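Local coordinates for protein ADP-ribosylating toxin CARDS (PDB 4TLV) that transfers the ADP-ribosyl group of NAD(+) to multiple target proteins and causes vacuolization and other cytopathic damage in mammalian cells, at residues A[320-325]-A[435-440]. Numbering follows the deposited sequence.
Sequences YQRICL and RAASTF
At the junction of the two beta-trefoil domains of this toxin, Y320 and R322 of D2 meet A437, T439 and F440 of the loop that leads from D2 into D3. Y320 and R322 sit in the turn before strand 323-325, which pairs antiparallel with strand 315-317.

The one direct hydrogen bond between the segments runs from R322 NH2 to T439 O, at 2.9 Å and nearly straight, with an N-H...O angle of 163°. The oxygen lies at the guanidinium edge, in its plane, although the donor is tilted from the carbonyl plane. Arginine suits the place because its flat end has several N-H groups to share out: NE forms a salt bridge with D318, NH1 reaches a water 2.9 Å away that also lies 2.8 Å from T439 OG1, and NH2 adds a weak bond to a second water, which also accepts a hydrogen bond from the backbone N-H of S438. The bend at chi3 (-66°) turns the guanidinium so that Y320 CG lies over one of its faces, offset toward the rim.

Contacts of the aromatic side chains extend the join. The methyl of A437 points at the other segment and packs at the edge of the Y320 ring, with CB 3.4 Å from CE2; so small a side chain lets the backbone come close to the ring. Beyond it, the Y320 and F440 side chains cross at about a right angle, and Y320 OH meets the F440 ring at its edge, in plane, 3.4 Å from CD2.

With D318 as a second-shell carboxylate that probably balances the charge of R322 and steadies its orientation, the buried contact holds an irregular loop through one direct bond to a carbonyl, a water between R322 and T439, a weaker water link to S438, and the packing of Y320 against A437 and F440.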
ATOM      1  N   TYR A 320       3.327   3.957   2.059  1.00  8.78           N
ATOM      2  CA  TYR A 320       2.344   3.823   0.974  1.00  8.34           C
ATOM      3  C   TYR A 320       2.397   5.062   0.085  1.00 11.39           C
ATOM      4  O   TYR A 320       1.601   5.207  -0.835  1.00 13.12           O
ATOM      5  CB  TYR A 320       0.926   3.652   1.546  1.00 10.89           C
ATOM      6  CG  TYR A 320       0.760   2.368   2.317  1.00 10.76           C
ATOM      7  CD1 TYR A 320       0.648   1.155   1.660  1.00 12.67           C
ATOM      8  CD2 TYR A 320       0.737   2.367   3.693  1.00 11.79           C
ATOM      9  CE1 TYR A 320       0.524  -0.040   2.371  1.00 13.91           C
ATOM     10  CE2 TYR A 320       0.613   1.187   4.402  1.00 13.08           C
ATOM     11  CZ  TYR A 320       0.510  -0.012   3.730  1.00 16.20           C
ATOM     12  OH  TYR A 320       0.370  -1.185   4.441  1.00 20.87           O
ATOM     13  N   GLN A 321       3.355   5.939   0.372  1.00 10.38           N
ATOM     14  CA  GLN A 321       3.531   7.206  -0.349  1.00  9.47           C
ATOM     15  C   GLN A 321       2.518   8.302   0.002  1.00  9.61           C
ATOM     16  O   GLN A 321       2.418   9.296  -0.719  1.00  9.69           O
ATOM     17  CB  GLN A 321       3.567   6.993  -1.878  1.00 11.47           C
ATOM     18  CG  GLN A 321       4.722   6.136  -2.368  1.00 13.29           C
ATOM     19  CD  GLN A 321       4.798   6.056  -3.895  1.00 14.51           C
ATOM     20  OE1 GLN A 321       4.511   4.887  -4.438  1.00 13.99           O
ATOM     21  NE2 GLN A 321       5.098   7.050  -4.577  1.00 13.02           N
ATOM     22  N   ARG A 322       1.785   8.139   1.105  1.00  9.71           N
ATOM     23  CA  ARG A 322       0.744   9.092   1.451  1.00 11.60           C
ATOM     24  C   ARG A 322       1.310  10.195   2.319  1.00 10.85           C
ATOM     25  O   ARG A 322       2.194   9.963   3.141  1.00 10.59           O
ATOM     26  CB  ARG A 322      -0.396   8.404   2.198  1.00 11.30           C
ATOM     27  CG  ARG A 322      -0.981   7.187   1.455  1.00 11.62           C
ATOM     28  CD  ARG A 322      -2.064   6.510   2.321  1.00  9.40           C
ATOM     29  NE  ARG A 322      -1.504   5.911   3.526  1.00  9.78           N
ATOM     30  CZ  ARG A 322      -2.167   5.056   4.303  1.00 14.06           C
ATOM     31  NH1 ARG A 322      -3.409   4.708   3.987  1.00  8.83           N
ATOM     32  NH2 ARG A 322      -1.607   4.573   5.419  1.00 10.94           N
ATOM     33  N   ILE A 323       0.806  11.403   2.132  1.00 11.25           N
ATOM     34  CA  ILE A 323       1.132  12.479   3.062  1.00 10.03           C
ATOM     35  C   ILE A 323      -0.064  12.638   3.996  1.00 12.97           C
ATOM     36  O   ILE A 323      -1.133  13.080   3.567  1.00 12.17           O
ATOM     37  CB  ILE A 323       1.393  13.805   2.300  1.00 10.59           C
ATOM     38  CG1 ILE A 323       2.544  13.622   1.312  1.00 13.46           C
ATOM     39  CG2 ILE A 323       1.681  14.939   3.282  1.00 11.22           C
ATOM     40  CD1 ILE A 323       2.623  14.726   0.238  1.00 17.97           C
ATOM     41  N   CYS A 324       0.102  12.254   5.261  1.00 11.07           N
ATOM     42  CA  CYS A 324      -1.013  12.185   6.200  1.00 11.51           C
ATOM     43  C   CYS A 324      -0.911  13.253   7.277  1.00 11.80           C
ATOM     44  O   CYS A 324       0.195  13.589   7.714  1.00 12.62           O
ATOM     45  CB  CYS A 324      -1.036  10.836   6.922  1.00 10.58           C
ATOM     46  SG  CYS A 324      -0.990   9.372   5.893  1.00 17.13           S
ATOM     47  N   LEU A 325      -2.067  13.753   7.724  1.00 11.04           N
ATOM     48  CA  LEU A 325      -2.143  14.589   8.921  1.00 14.59           C
ATOM     49  C   LEU A 325      -1.827  13.711  10.116  1.00 15.45           C
ATOM     50  O   LEU A 325      -2.244  12.557  10.159  1.00 13.68           O
ATOM     51  CB  LEU A 325      -3.551  15.138   9.123  1.00 17.03           C
ATOM     52  CG  LEU A 325      -3.882  16.556   8.691  1.00 22.76           C
ATOM     53  CD1 LEU A 325      -5.322  16.912   9.123  1.00 18.54           C
ATOM     54  CD2 LEU A 325      -2.872  17.556   9.262  1.00 15.56           C
ATOM     55  N   ARG A 435       8.051   6.988   6.303  1.00  8.62           N
ATOM     56  CA  ARG A 435       8.030   6.362   7.620  1.00 10.36           C
ATOM     57  C   ARG A 435       6.981   5.251   7.628  1.00 12.13           C
ATOM     58  O   ARG A 435       6.140   5.173   6.730  1.00  8.97           O
ATOM     59  CB  ARG A 435       7.683   7.391   8.703  1.00 10.15           C
ATOM     60  CG  ARG A 435       6.221   7.876   8.684  1.00 11.70           C
ATOM     61  CD  ARG A 435       5.809   8.566  10.032  1.00 11.61           C
ATOM     62  NE  ARG A 435       6.659   9.731  10.313  1.00 16.49           N
ATOM     63  CZ  ARG A 435       6.517  10.550  11.354  1.00 20.02           C
ATOM     64  NH1 ARG A 435       5.534  10.360  12.218  1.00 12.09           N
ATOM     65  NH2 ARG A 435       7.353  11.585  11.506  1.00 19.63           N
ATOM     66  N   ALA A 436       7.039   4.392   8.639  1.00 10.88           N
ATOM     67  CA  ALA A 436       6.050   3.330   8.778  1.00 13.65           C
ATOM     68  C   ALA A 436       4.637   3.922   8.876  1.00 12.85           C
ATOM     69  O   ALA A 436       4.437   5.004   9.421  1.00 11.90           O
ATOM     70  CB  ALA A 436       6.373   2.443  10.003  1.00 10.84           C
ATOM     71  N   ALA A 437       3.664   3.203   8.334  1.00 11.63           N
ATOM     72  CA  ALA A 437       2.287   3.664   8.285  1.00 13.39           C
ATOM     73  C   ALA A 437       1.583   3.473   9.622  1.00 13.67           C
ATOM     74  O   ALA A 437       1.984   2.636  10.420  1.00 15.18           O
ATOM     75  CB  ALA A 437       1.540   2.912   7.186  1.00 10.84           C
ATOM     76  N   SER A 438       0.524   4.242   9.855  1.00 11.82           N
ATOM     77  CA  SER A 438      -0.190   4.178  11.134  1.00 14.60           C
ATOM     78  C   SER A 438      -1.618   3.659  11.003  1.00 13.04           C
ATOM     79  O   SER A 438      -2.215   3.241  11.996  1.00 15.07           O
ATOM     80  CB  SER A 438      -0.199   5.541  11.822  1.00 17.16           C
ATOM     81  OG  SER A 438      -1.053   6.432  11.134  1.00 20.75           O
ATOM     82  N   THR A 439      -2.163   3.704   9.789  1.00 12.07           N
ATOM     83  CA  THR A 439      -3.455   3.075   9.502  1.00 13.66           C
ATOM     84  C   THR A 439      -3.401   2.295   8.203  1.00 14.20           C
ATOM     85  O   THR A 439      -2.588   2.584   7.315  1.00 12.41           O
ATOM     86  CB  THR A 439      -4.622   4.083   9.439  1.00 11.25           C
ATOM     87  OG1 THR A 439      -4.464   4.955   8.306  1.00 12.50           O
ATOM     88  CG2 THR A 439      -4.727   4.883  10.768  1.00 11.61           C
ATOM     89  N   PHE A 440      -4.274   1.299   8.099  1.00 11.14           N
ATOM     90  CA  PHE A 440      -4.200   0.341   7.002  1.00 11.46           C
ATOM     91  C   PHE A 440      -5.579   0.079   6.403  1.00 10.65           C
ATOM     92  O   PHE A 440      -6.048  -1.058   6.353  1.00 16.27           O
ATOM     93  CB  PHE A 440      -3.568  -0.941   7.526  1.00 11.40           C
ATOM     94  CG  PHE A 440      -2.235  -0.714   8.179  1.00 12.41           C
ATOM     95  CD1 PHE A 440      -2.150  -0.400   9.528  1.00 13.33           C
ATOM     96  CD2 PHE A 440      -1.071  -0.787   7.442  1.00 11.01           C
ATOM     97  CE1 PHE A 440      -0.928  -0.181  10.137  1.00 17.13           C
ATOM     98  CE2 PHE A 440       0.165  -0.561   8.048  1.00 14.11           C
ATOM     99  CZ  PHE A 440       0.233  -0.248   9.386  1.00 13.42           C
TER
HETATM  100  O   HOH W   1      -0.024   6.105   7.777  1.00 12.80           O
HETATM  101  O   HOH W   2      -5.327   3.795   5.898  1.00 13.15           O